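Local coordinates for protein transcriptional regulator, IclR family (Alicyclobacillus acidocaldarius subsp. acidocaldarius, PDB 5TJJ) that probably binds DNA and regulates transcription, pairing a winged helix-turn-helix domain with a GAF-like C-terminal domain, at residues A[15-20]-A[36-41]; A[93-98]-A[120-125]; A[103-108]-A[222-227]. One frame throughout, in Å; residues are numbered along the deposited sequence.

Overall arrangement
From the N terminus, the chain first makes interaction 1, where helix 9-21 meets the end of helix 31-38 and closes a short loop within the helix-turn-helix domain. The other two contacts follow in the C-terminal domain. Interaction 2 closes a loop between helix 86-101 and the end of strand 115-122 with the residues after it; interaction 3 opens inside this loop, at strand 104-110, and closes more than a hundred residues later on strand 218-227, so the two cross. They touch: strand 104-110 lies between strands 115-122 and 218-227, with Ala122 N 2.9 Å from Ala105 O. Centre to centre, interaction 1 lies about 34 Å from interaction 2 and 36 Å from interaction 3.

Interaction 1: residues A[15-20]-A[36-41]; sequences ARVLKL and ERLGVN
The helical segment 15-20 faces the last turn of helix 31-38, the backbones coming closest at Arg16 and Leu38, whose CA atoms are 7.8 Å apart. Leu38 reaches into this gap with both methyl branches. Its CD1 meets Val17 CG2 at 3.7 Å, the two side chains crossing at about a right angle, while CD2 lies 4.2 Å from Leu20 CD2 and sits above one face of the Arg16 guanidinium, toward its rim. Branched aliphatic residues suit this interface because each can offer separate methyls to different neighbours. Leu20 uses its other branch too: CD1 rests 3.8 Å from Arg37 CG, on the aliphatic part of a side chain whose NE is bonded to Tyr26.

Arg16 supplies the polar link. A bend at chi3 (77°) turns its guanidinium so that NH2 donates to Leu38 O at 3.1 Å, reaching a lone pair in the carbonyl plane; the bond is somewhat bent, 145° at the hydrogen, and Leu38 O is tilted from the guanidinium plane. NH1 lies 3.9 Å from Val40 CG2. The carbonyl ends a helix, where a long cationic side chain suits it. That end is a Schellman motif: Gly39 takes the positive phi glycine tolerates easily, and Val40 N turns back to the helix.

Asn41 OD1 then caps helix 42-54 at Thr44 N. The turn joining helices 31-38 and 42-54 is consistent with the helix-turn-helix of the IclR DNA-binding domain, and helix 9-21 packs against it; Val17 continues onto Leu49 and Leu52, and Lys19 forms a salt bridge with Glu55 of the second subunit.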
ATOM      1  N   ALA A  15      12.600  -9.247   0.898  1.00 39.93           N
ATOM      2  CA  ALA A  15      11.154  -9.319   1.035  1.00 41.19           C
ATOM      3  C   ALA A  15      10.728  -9.890   2.380  1.00 42.03           C
ATOM      4  O   ALA A  15       9.809  -9.359   2.997  1.00 43.78           O
ATOM      5  CB  ALA A  15      10.559 -10.140  -0.084  1.00 42.48           C
ATOM      6  N   ARG A  16      11.384 -10.964   2.828  1.00 41.36           N
ATOM      7  CA  ARG A  16      11.070 -11.565   4.135  1.00 41.44           C
ATOM      8  C   ARG A  16      11.366 -10.584   5.289  1.00 40.80           C
ATOM      9  O   ARG A  16      10.624 -10.510   6.262  1.00 40.58           O
ATOM     10  CB  ARG A  16      11.843 -12.881   4.365  1.00 41.82           C
ATOM     11  CG  ARG A  16      11.375 -14.082   3.556  1.00 42.57           C
ATOM     12  CD  ARG A  16      12.267 -15.293   3.851  1.00 43.55           C
ATOM     13  NE  ARG A  16      11.934 -15.913   5.142  1.00 45.63           N
ATOM     14  CZ  ARG A  16      12.753 -16.630   5.927  1.00 46.13           C
ATOM     15  NH1 ARG A  16      14.011 -16.841   5.588  1.00 47.03           N
ATOM     16  NH2 ARG A  16      12.309 -17.136   7.073  1.00 47.79           N
ATOM     17  N   VAL A  17      12.467  -9.845   5.174  1.00 40.82           N
ATOM     18  CA  VAL A  17      12.838  -8.841   6.157  1.00 39.72           C
ATOM     19  C   VAL A  17      11.737  -7.791   6.259  1.00 40.82           C
ATOM     20  O   VAL A  17      11.305  -7.459   7.364  1.00 41.66           O
ATOM     21  CB  VAL A  17      14.204  -8.223   5.804  1.00 40.09           C
ATOM     22  CG1 VAL A  17      14.450  -6.900   6.531  1.00 40.64           C
ATOM     23  CG2 VAL A  17      15.303  -9.220   6.138  1.00 39.88           C
ATOM     24  N   LEU A  18      11.261  -7.303   5.115  1.00 39.88           N
ATOM     25  CA  LEU A  18      10.259  -6.254   5.125  1.00 40.21           C
ATOM     26  C   LEU A  18       8.915  -6.748   5.615  1.00 39.94           C
ATOM     27  O   LEU A  18       8.206  -6.027   6.330  1.00 40.43           O
ATOM     28  CB  LEU A  18      10.127  -5.618   3.755  1.00 40.13           C
ATOM     29  CG  LEU A  18      11.386  -4.900   3.266  1.00 39.15           C
ATOM     30  CD1 LEU A  18      11.225  -4.518   1.802  1.00 39.00           C
ATOM     31  CD2 LEU A  18      11.663  -3.664   4.109  1.00 39.66           C
ATOM     32  N   LYS A  19       8.570  -7.972   5.255  1.00 39.62           N
ATOM     33  CA  LYS A  19       7.347  -8.582   5.783  1.00 42.20           C
ATOM     34  C   LYS A  19       7.390  -8.740   7.288  1.00 41.72           C
ATOM     35  O   LYS A  19       6.387  -8.542   7.930  1.00 44.34           O
ATOM     36  CB  LYS A  19       7.040  -9.918   5.112  1.00 44.01           C
ATOM     37  CG  LYS A  19       6.603  -9.714   3.679  1.00 46.09           C
ATOM     38  CD  LYS A  19       6.484 -10.991   2.858  1.00 49.16           C
ATOM     39  CE  LYS A  19       6.372 -10.600   1.392  1.00 49.99           C
ATOM     40  NZ  LYS A  19       5.962 -11.723   0.513  1.00 53.06           N
ATOM     41  N   LEU A  20       8.554  -9.060   7.843  1.00 40.54           N
ATOM     42  CA  LEU A  20       8.715  -9.199   9.291  1.00 40.98           C
ATOM     43  C   LEU A  20       8.591  -7.866  10.013  1.00 40.06           C
ATOM     44  O   LEU A  20       7.893  -7.772  11.027  1.00 42.59           O
ATOM     45  CB  LEU A  20      10.068  -9.827   9.635  1.00 40.36           C
ATOM     46  CG  LEU A  20      10.311 -10.025  11.129  1.00 42.85           C
ATOM     47  CD1 LEU A  20       9.418 -11.126  11.682  1.00 45.51           C
ATOM     48  CD2 LEU A  20      11.768 -10.362  11.394  1.00 44.54           C
ATOM     49  N   GLU A  36      17.633 -14.235  14.046  1.00 55.94           N
ATOM     50  CA  GLU A  36      17.106 -15.392  14.745  1.00 60.92           C
ATOM     51  C   GLU A  36      15.680 -15.733  14.291  1.00 60.70           C
ATOM     52  O   GLU A  36      15.391 -16.903  14.058  1.00 64.33           O
ATOM     53  CB  GLU A  36      17.225 -15.244  16.277  1.00 65.16           C
ATOM     54  CG  GLU A  36      18.634 -15.582  16.797  1.00 69.30           C
ATOM     55  CD  GLU A  36      18.886 -15.146  18.241  1.00 73.90           C
ATOM     56  OE1 GLU A  36      18.168 -14.258  18.763  1.00 75.10           O
ATOM     57  OE2 GLU A  36      19.824 -15.687  18.866  1.00 77.66           O
ATOM     58  N   ARG A  37      14.814 -14.735  14.122  1.00 58.91           N
ATOM     59  CA  ARG A  37      13.423 -14.983  13.736  1.00 59.54           C
ATOM     60  C   ARG A  37      13.292 -15.551  12.320  1.00 57.10           C
ATOM     61  O   ARG A  37      12.430 -16.392  12.065  1.00 56.70           O
ATOM     62  CB  ARG A  37      12.586 -13.703  13.859  1.00 61.71           C
ATOM     63  CG  ARG A  37      11.093 -13.887  13.623  1.00 65.18           C
ATOM     64  CD  ARG A  37      10.486 -14.899  14.592  1.00 72.55           C
ATOM     65  NE  ARG A  37       9.048 -14.681  14.714  1.00 76.81           N
ATOM     66  CZ  ARG A  37       8.106 -15.274  13.982  1.00 80.11           C
ATOM     67  NH1 ARG A  37       8.416 -16.203  13.081  1.00 78.96           N
ATOM     68  NH2 ARG A  37       6.827 -14.951  14.191  1.00 83.89           N
ATOM     69  N   LEU A  38      14.129 -15.081  11.402  1.00 53.66           N
ATOM     70  CA  LEU A  38      14.138 -15.607  10.044  1.00 53.34           C
ATOM     71  C   LEU A  38      14.927 -16.914   9.903  1.00 54.72           C
ATOM     72  O   LEU A  38      14.750 -17.626   8.918  1.00 55.08           O
ATOM     73  CB  LEU A  38      14.695 -14.565   9.066  1.00 50.82           C
ATOM     74  CG  LEU A  38      13.984 -13.232   9.040  1.00 49.66           C
ATOM     75  CD1 LEU A  38      14.664 -12.276   8.077  1.00 48.25           C
ATOM     76  CD2 LEU A  38      12.513 -13.425   8.685  1.00 51.15           C
ATOM     77  N   GLY A  39      15.804 -17.217  10.858  1.00 55.73           N
ATOM     78  CA  GLY A  39      16.680 -18.382  10.758  1.00 57.56           C
ATOM     79  C   GLY A  39      17.746 -18.218   9.682  1.00 56.29           C
ATOM     80  O   GLY A  39      18.082 -19.182   8.986  1.00 56.94           O
ATOM     81  N   VAL A  40      18.279 -17.002   9.558  1.00 54.28           N
ATOM     82  CA  VAL A  40      19.332 -16.694   8.608  1.00 55.40           C
ATOM     83  C   VAL A  40      20.557 -16.204   9.367  1.00 58.59           C
ATOM     84  O   VAL A  40      20.456 -15.640  10.454  1.00 59.48           O
ATOM     85  CB  VAL A  40      18.857 -15.647   7.584  1.00 53.53           C
ATOM     86  CG1 VAL A  40      20.004 -15.136   6.692  1.00 53.04           C
ATOM     87  CG2 VAL A  40      17.746 -16.264   6.735  1.00 53.32           C
ATOM     88  N   ASN A  41      21.721 -16.479   8.796  1.00 60.80           N
ATOM     89  CA  ASN A  41      22.991 -15.997   9.309  1.00 62.58           C
ATOM     90  C   ASN A  41      22.982 -14.453   9.448  1.00 59.11           C
ATOM     91  O   ASN A  41      22.604 -13.753   8.505  1.00 54.40           O
ATOM     92  CB  ASN A  41      24.079 -16.493   8.354  1.00 66.23           C
ATOM     93  CG  ASN A  41      25.345 -15.712   8.458  1.00 69.82           C
ATOM     94  OD1 ASN A  41      25.453 -14.621   7.898  1.00 69.22           O
ATOM     95  ND2 ASN A  41      26.318 -16.261   9.164  1.00 74.87           N
TER

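Interaction 2: residues A[93-98]-A[120-125]; sequences ELHQVA and GSAEPP
His95 and Ala122 meet where helix 93-98 passes over the end of strand 120-122, with the two short axes 7.7 Å apart at closest approach and inclined by 36°. From its CB, the histidine side chain sets out beside the backbone N (chi1 -74°), which carries the ring across to the strand. CG, the first ring atom, is 3.6 Å from Ala122 CB, and the other four ring atoms stand at the same separation because the methyl lies directly over the ring centre. The result is a CH-pi contact, 3.4 Å from Ala122 CB to the centroid of the His95 ring and only 1° off the ring normal. ND1 is hydrogen-bonded to Leu91 O, one turn earlier in the helix, which helps to fix the ring's rotation. CE1 passes more loosely by Ser121 O. A flat ring can lie closely over a methyl, and alanine is small enough to let it do so.

The same methyl also meets Leu94, whose CB lies 4.1 Å from Ala122 CB. One turn on, Ala98 CB touches Ala122 O at 3.5 Å. The small Ala98 side chain lets the chain after the strand come close, and Pro124 CB packs 3.5 Å from Ala98 O. No hydrogen bond joins the two segments.

Leu94 also packs on Ala105, Leu107 and Leu222, while Val97 reaches helix 233-253. This layering of helices on one face of an antiparallel sheet is consistent with the GAF-like fold of IclR C-terminal domains.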
ATOM      1  N   GLU A  93      -7.299 -12.408  -9.383  1.00 46.46           N
ATOM      2  CA  GLU A  93      -7.088 -13.738  -8.840  1.00 48.58           C
ATOM      3  C   GLU A  93      -8.374 -14.607  -8.986  1.00 50.11           C
ATOM      4  O   GLU A  93      -8.277 -15.817  -9.171  1.00 50.16           O
ATOM      5  CB  GLU A  93      -6.606 -13.604  -7.389  1.00 51.08           C
ATOM      6  CG  GLU A  93      -5.956 -14.830  -6.797  1.00 56.00           C
ATOM      7  CD  GLU A  93      -4.528 -15.104  -7.249  1.00 58.12           C
ATOM      8  OE1 GLU A  93      -3.794 -14.166  -7.659  1.00 56.22           O
ATOM      9  OE2 GLU A  93      -4.146 -16.305  -7.169  1.00 61.50           O
ATOM     10  N   LEU A  94      -9.564 -14.003  -8.931  1.00 49.67           N
ATOM     11  CA  LEU A  94     -10.796 -14.746  -9.184  1.00 53.19           C
ATOM     12  C   LEU A  94     -10.880 -15.313 -10.585  1.00 53.68           C
ATOM     13  O   LEU A  94     -11.448 -16.381 -10.768  1.00 55.46           O
ATOM     14  CB  LEU A  94     -12.044 -13.895  -8.964  1.00 55.02           C
ATOM     15  CG  LEU A  94     -12.476 -13.547  -7.544  1.00 56.69           C
ATOM     16  CD1 LEU A  94     -13.835 -12.866  -7.611  1.00 59.69           C
ATOM     17  CD2 LEU A  94     -12.522 -14.775  -6.647  1.00 58.87           C
ATOM     18  N   HIS A  95     -10.377 -14.577 -11.570  1.00 39.50           N
ATOM     19  CA  HIS A  95     -10.304 -15.091 -12.939  1.00 41.20           C
ATOM     20  C   HIS A  95      -9.379 -16.285 -13.048  1.00 40.94           C
ATOM     21  O   HIS A  95      -9.672 -17.200 -13.814  1.00 40.05           O
ATOM     22  CB  HIS A  95      -9.902 -14.023 -13.944  1.00 43.94           C
ATOM     23  CG  HIS A  95     -10.990 -13.046 -14.249  1.00 45.43           C
ATOM     24  ND1 HIS A  95     -11.253 -11.946 -13.453  1.00 48.02           N
ATOM     25  CD2 HIS A  95     -11.880 -12.991 -15.265  1.00 47.69           C
ATOM     26  CE1 HIS A  95     -12.254 -11.253 -13.967  1.00 47.83           C
ATOM     27  NE2 HIS A  95     -12.652 -11.864 -15.068  1.00 49.01           N
ATOM     28  N   GLN A  96      -8.300 -16.305 -12.273  1.00 43.00           N
ATOM     29  CA  GLN A  96      -7.416 -17.494 -12.224  1.00 45.02           C
ATOM     30  C   GLN A  96      -8.153 -18.723 -11.676  1.00 43.44           C
ATOM     31  O   GLN A  96      -7.984 -19.841 -12.164  1.00 45.50           O
ATOM     32  CB  GLN A  96      -6.205 -17.267 -11.329  1.00 49.16           C
ATOM     33  CG  GLN A  96      -5.333 -16.051 -11.628  1.00 53.73           C
ATOM     34  CD  GLN A  96      -4.388 -16.263 -12.780  1.00 57.49           C
ATOM     35  OE1 GLN A  96      -4.704 -16.963 -13.750  1.00 58.08           O
ATOM     36  NE2 GLN A  96      -3.215 -15.647 -12.691  1.00 62.22           N
ATOM     37  N   VAL A  97      -8.942 -18.496 -10.635  1.00 40.63           N
ATOM     38  CA  VAL A  97      -9.709 -19.528  -9.954  1.00 40.60           C
ATOM     39  C   VAL A  97     -10.761 -20.104 -10.890  1.00 39.62           C
ATOM     40  O   VAL A  97     -10.913 -21.319 -10.971  1.00 40.69           O
ATOM     41  CB  VAL A  97     -10.402 -18.972  -8.682  1.00 39.47           C
ATOM     42  CG1 VAL A  97     -11.384 -19.975  -8.112  1.00 40.02           C
ATOM     43  CG2 VAL A  97      -9.372 -18.618  -7.625  1.00 42.07           C
ATOM     44  N   ALA A  98     -11.488 -19.210 -11.560  1.00 37.50           N
ATOM     45  CA  ALA A  98     -12.444 -19.584 -12.584  1.00 38.22           C
ATOM     46  C   ALA A  98     -11.806 -20.409 -13.724  1.00 40.63           C
ATOM     47  O   ALA A  98     -12.387 -21.410 -14.159  1.00 42.08           O
ATOM     48  CB  ALA A  98     -13.121 -18.349 -13.137  1.00 36.95           C
ATOM     49  N   GLY A 120     -18.055  -8.568  -7.051  1.00 37.10           N
ATOM     50  CA  GLY A 120     -17.385  -8.872  -8.313  1.00 37.59           C
ATOM     51  C   GLY A 120     -17.547 -10.343  -8.631  1.00 35.29           C
ATOM     52  O   GLY A 120     -17.794 -11.123  -7.733  1.00 34.75           O
ATOM     53  N   SER A 121     -17.459 -10.697  -9.911  1.00 35.66           N
ATOM     54  CA  SER A 121     -17.466 -12.083 -10.352  1.00 35.19           C
ATOM     55  C   SER A 121     -16.566 -12.265 -11.551  1.00 34.68           C
ATOM     56  O   SER A 121     -16.169 -11.316 -12.183  1.00 33.65           O
ATOM     57  CB  SER A 121     -18.880 -12.547 -10.731  1.00 36.65           C
ATOM     58  OG  SER A 121     -19.291 -11.889 -11.913  1.00 40.02           O
ATOM     59  N   ALA A 122     -16.261 -13.520 -11.830  1.00 35.53           N
ATOM     60  CA  ALA A 122     -15.439 -13.932 -12.942  1.00 37.33           C
ATOM     61  C   ALA A 122     -15.963 -15.272 -13.439  1.00 39.50           C
ATOM     62  O   ALA A 122     -15.929 -16.283 -12.737  1.00 40.02           O
ATOM     63  CB  ALA A 122     -14.012 -14.045 -12.511  1.00 37.13           C
ATOM     64  N   GLU A 123     -16.511 -15.253 -14.643  1.00 43.65           N
ATOM     65  CA  GLU A 123     -17.027 -16.434 -15.284  1.00 46.32           C
ATOM     66  C   GLU A 123     -15.799 -17.162 -15.825  1.00 46.08           C
ATOM     67  O   GLU A 123     -14.793 -16.515 -16.112  1.00 46.92           O
ATOM     68  CB  GLU A 123     -17.995 -16.041 -16.405  1.00 51.31           C
ATOM     69  CG  GLU A 123     -19.254 -15.285 -15.927  1.00 54.41           C
ATOM     70  CD  GLU A 123     -20.061 -14.565 -17.040  1.00 61.97           C
ATOM     71  OE1 GLU A 123     -19.594 -14.380 -18.208  1.00 64.47           O
ATOM     72  OE2 GLU A 123     -21.212 -14.161 -16.743  1.00 67.15           O
ATOM     73  N   PRO A 124     -15.847 -18.504 -15.914  1.00 45.43           N
ATOM     74  CA  PRO A 124     -14.736 -19.234 -16.541  1.00 45.54           C
ATOM     75  C   PRO A 124     -14.612 -18.951 -18.063  1.00 44.76           C
ATOM     76  O   PRO A 124     -15.598 -18.606 -18.718  1.00 42.56           O
ATOM     77  CB  PRO A 124     -15.066 -20.718 -16.258  1.00 45.96           C
ATOM     78  CG  PRO A 124     -16.533 -20.758 -16.096  1.00 47.56           C
ATOM     79  CD  PRO A 124     -16.944 -19.414 -15.523  1.00 47.20           C
ATOM     80  N   PRO A 125     -13.392 -19.074 -18.606  1.00 46.02           N
ATOM     81  CA  PRO A 125     -13.148 -18.690 -20.004  1.00 47.51           C
ATOM     82  C   PRO A 125     -13.804 -19.631 -21.029  1.00 47.53           C
ATOM     83  O   PRO A 125     -14.158 -20.768 -20.713  1.00 46.59           O
ATOM     84  CB  PRO A 125     -11.613 -18.730 -20.126  1.00 48.70           C
ATOM     85  CG  PRO A 125     -11.171 -19.717 -19.088  1.00 48.77           C
ATOM     86  CD  PRO A 125     -12.162 -19.538 -17.940  1.00 47.20           C
TER

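Interaction 3: residues A[103-108]-A[222-227]; sequences MTAVLV and LSCLTM
Leu107 and Leu222 point their side chains to one face of the sheet and bring methyl to methyl, CD1 of Leu107 lying 3.5 Å from CD2 of Leu222. On that same face Ala105 stands opposite Cys224, a small pair that fits beneath the covering helices; like Leu107 and Leu222, they form a non-hydrogen-bonded antiparallel pair. Val106, Ser223, Thr104 and Leu225 turn to the other face; there Val106 CG2 makes only a distant approach to Leu225 CD1.

Just before strand 104-108, Met103, present as selenomethionine, runs extended beyond CG (chi2 179°) and lies obliquely across Thr226. Its SE is 4.0 Å from Cys224 CB, and its CE touches Thr226 CG2 at 3.8 Å. A long, unbranched side chain can reach both neighbours.

Backbone bonds set the register. Thr104 and Leu225 form one hydrogen-bonded pair, with Leu225 N to Thr104 O at 2.8 Å, and Val106 and Ser223 form another, with Val106 N to Ser223 O at 2.7 Å. Thr104 OG1 bonds to Ile131 O, and Ser223 OG to Val207 O.

Helices 86-101 and 233-253 pack on the Leu107, Leu222 and Cys224 face. Such a central antiparallel pairing, joining strands distant in sequence, fits the GAF-like sheet of IclR regulators.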
HETATM    1  N   MSE A 103     -15.432 -22.961 -12.894  1.00 46.66           N
HETATM    2  CA  MSE A 103     -16.588 -22.526 -12.099  1.00 48.21           C
HETATM    3  C   MSE A 103     -16.657 -21.039 -12.100  1.00 44.22           C
HETATM    4  O   MSE A 103     -15.665 -20.351 -12.375  1.00 42.80           O
HETATM    5  CB  MSE A 103     -16.472 -22.995 -10.653  1.00 52.75           C
HETATM    6  CG  MSE A 103     -16.505 -24.518 -10.604  1.00 61.23           C
HETATM    7 SE   MSE A 103     -16.343 -25.210  -8.760  1.00 75.14          SE
HETATM    8  CE  MSE A 103     -16.305 -27.158  -9.107  1.00 77.31           C
ATOM      9  N   THR A 104     -17.833 -20.508 -11.784  1.00 42.69           N
ATOM     10  CA  THR A 104     -17.979 -19.063 -11.660  1.00 39.32           C
ATOM     11  C   THR A 104     -17.453 -18.699 -10.274  1.00 37.47           C
ATOM     12  O   THR A 104     -17.808 -19.291  -9.308  1.00 36.66           O
ATOM     13  CB  THR A 104     -19.422 -18.605 -11.903  1.00 39.39           C
ATOM     14  OG1 THR A 104     -19.725 -18.789 -13.288  1.00 40.17           O
ATOM     15  CG2 THR A 104     -19.614 -17.137 -11.528  1.00 37.61           C
ATOM     16  N   ALA A 105     -16.577 -17.720 -10.217  1.00 37.75           N
ATOM     17  CA  ALA A 105     -15.955 -17.308  -8.981  1.00 38.19           C
ATOM     18  C   ALA A 105     -16.494 -15.940  -8.574  1.00 37.67           C
ATOM     19  O   ALA A 105     -16.776 -15.093  -9.416  1.00 39.90           O
ATOM     20  CB  ALA A 105     -14.442 -17.283  -9.147  1.00 39.01           C
ATOM     21  N   VAL A 106     -16.639 -15.730  -7.277  1.00 37.28           N
ATOM     22  CA  VAL A 106     -17.366 -14.595  -6.767  1.00 36.21           C
ATOM     23  C   VAL A 106     -16.678 -14.019  -5.534  1.00 35.11           C
ATOM     24  O   VAL A 106     -16.186 -14.754  -4.657  1.00 35.52           O
ATOM     25  CB  VAL A 106     -18.806 -15.018  -6.466  1.00 38.54           C
ATOM     26  CG1 VAL A 106     -19.538 -13.958  -5.659  1.00 40.80           C
ATOM     27  CG2 VAL A 106     -19.556 -15.263  -7.762  1.00 39.16           C
ATOM     28  N   LEU A 107     -16.658 -12.692  -5.466  1.00 33.79           N
ATOM     29  CA  LEU A 107     -16.060 -11.981  -4.341  1.00 34.09           C
ATOM     30  C   LEU A 107     -17.182 -11.381  -3.464  1.00 33.06           C
ATOM     31  O   LEU A 107     -17.915 -10.500  -3.914  1.00 32.40           O
ATOM     32  CB  LEU A 107     -15.107 -10.899  -4.870  1.00 35.16           C
ATOM     33  CG  LEU A 107     -14.404 -10.032  -3.848  1.00 37.59           C
ATOM     34  CD1 LEU A 107     -13.558 -10.882  -2.906  1.00 38.83           C
ATOM     35  CD2 LEU A 107     -13.554  -8.996  -4.565  1.00 39.34           C
ATOM     36  N   VAL A 108     -17.279 -11.850  -2.215  1.00 32.12           N
ATOM     37  CA  VAL A 108     -18.358 -11.464  -1.287  1.00 31.95           C
ATOM     38  C   VAL A 108     -17.836 -10.566  -0.159  1.00 33.34           C
ATOM     39  O   VAL A 108     -16.808 -10.850   0.445  1.00 33.54           O
ATOM     40  CB  VAL A 108     -18.989 -12.707  -0.661  1.00 30.98           C
ATOM     41  CG1 VAL A 108     -20.286 -12.345   0.017  1.00 31.25           C
ATOM     42  CG2 VAL A 108     -19.187 -13.786  -1.725  1.00 31.17           C
ATOM     43  N   LEU A 222     -14.133 -15.505  -0.739  1.00 32.40           N
ATOM     44  CA  LEU A 222     -14.026 -15.930  -2.111  1.00 34.77           C
ATOM     45  C   LEU A 222     -14.833 -17.189  -2.228  1.00 35.08           C
ATOM     46  O   LEU A 222     -14.652 -18.100  -1.440  1.00 33.25           O
ATOM     47  CB  LEU A 222     -12.581 -16.260  -2.527  1.00 34.94           C
ATOM     48  CG  LEU A 222     -11.467 -15.285  -2.231  1.00 35.52           C
ATOM     49  CD1 LEU A 222     -10.202 -15.773  -2.897  1.00 37.98           C
ATOM     50  CD2 LEU A 222     -11.811 -13.911  -2.762  1.00 38.25           C
ATOM     51  N   SER A 223     -15.665 -17.257  -3.262  1.00 38.32           N
ATOM     52  CA  SER A 223     -16.580 -18.375  -3.450  1.00 39.30           C
ATOM     53  C   SER A 223     -16.670 -18.830  -4.908  1.00 40.40           C
ATOM     54  O   SER A 223     -16.460 -18.048  -5.814  1.00 40.50           O
ATOM     55  CB  SER A 223     -17.938 -17.957  -2.952  1.00 40.29           C
ATOM     56  OG  SER A 223     -18.812 -19.054  -3.012  1.00 46.32           O
ATOM     57  N   CYS A 224     -16.983 -20.103  -5.111  1.00 42.00           N
ATOM     58  CA  CYS A 224     -17.153 -20.703  -6.450  1.00 43.43           C
ATOM     59  C   CYS A 224     -18.554 -21.278  -6.539  1.00 44.11           C
ATOM     60  O   CYS A 224     -18.980 -22.024  -5.648  1.00 43.86           O
ATOM     61  CB  CYS A 224     -16.168 -21.855  -6.669  1.00 44.15           C
ATOM     62  SG  CYS A 224     -14.652 -21.341  -7.456  1.00 47.38           S
ATOM     63  N   LEU A 225     -19.256 -20.960  -7.615  1.00 44.42           N
ATOM     64  CA  LEU A 225     -20.570 -21.542  -7.883  1.00 45.06           C
ATOM     65  C   LEU A 225     -20.466 -22.550  -9.013  1.00 44.53           C
ATOM     66  O   LEU A 225     -19.772 -22.312  -9.996  1.00 46.80           O
ATOM     67  CB  LEU A 225     -21.604 -20.459  -8.229  1.00 46.12           C
ATOM     68  CG  LEU A 225     -21.742 -19.327  -7.195  1.00 45.61           C
ATOM     69  CD1 LEU A 225     -22.827 -18.348  -7.624  1.00 47.67           C
ATOM     70  CD2 LEU A 225     -22.034 -19.860  -5.802  1.00 44.61           C
ATOM     71  N   THR A 226     -21.150 -23.674  -8.846  1.00 42.91           N
ATOM     72  CA  THR A 226     -21.345 -24.640  -9.906  1.00 44.69           C
ATOM     73  C   THR A 226     -22.705 -25.331  -9.740  1.00 45.12           C
ATOM     74  O   THR A 226     -23.374 -25.179  -8.714  1.00 44.62           O
ATOM     75  CB  THR A 226     -20.182 -25.665  -9.976  1.00 44.89           C
ATOM     76  OG1 THR A 226     -20.336 -26.471 -11.147  1.00 49.66           O
ATOM     77  CG2 THR A 226     -20.082 -26.578  -8.748  1.00 43.05           C
HETATM   78  N   MSE A 227     -23.092 -26.088 -10.750  1.00 46.57           N
HETATM   79  CA  MSE A 227     -24.311 -26.875 -10.715  1.00 48.57           C
HETATM   80  C   MSE A 227     -24.042 -28.129  -9.942  1.00 46.64           C
HETATM   81  O   MSE A 227     -23.054 -28.812 -10.180  1.00 46.79           O
HETATM   82  CB  MSE A 227     -24.742 -27.288 -12.106  1.00 54.22           C
HETATM   83  CG  MSE A 227     -25.039 -26.041 -12.926  1.00 59.32           C
HETATM   84 SE   MSE A 227     -26.035 -26.495 -14.569  1.00 71.57          SE
HETATM   85  CE  MSE A 227     -24.586 -27.103 -15.785  1.00 71.32           C
TER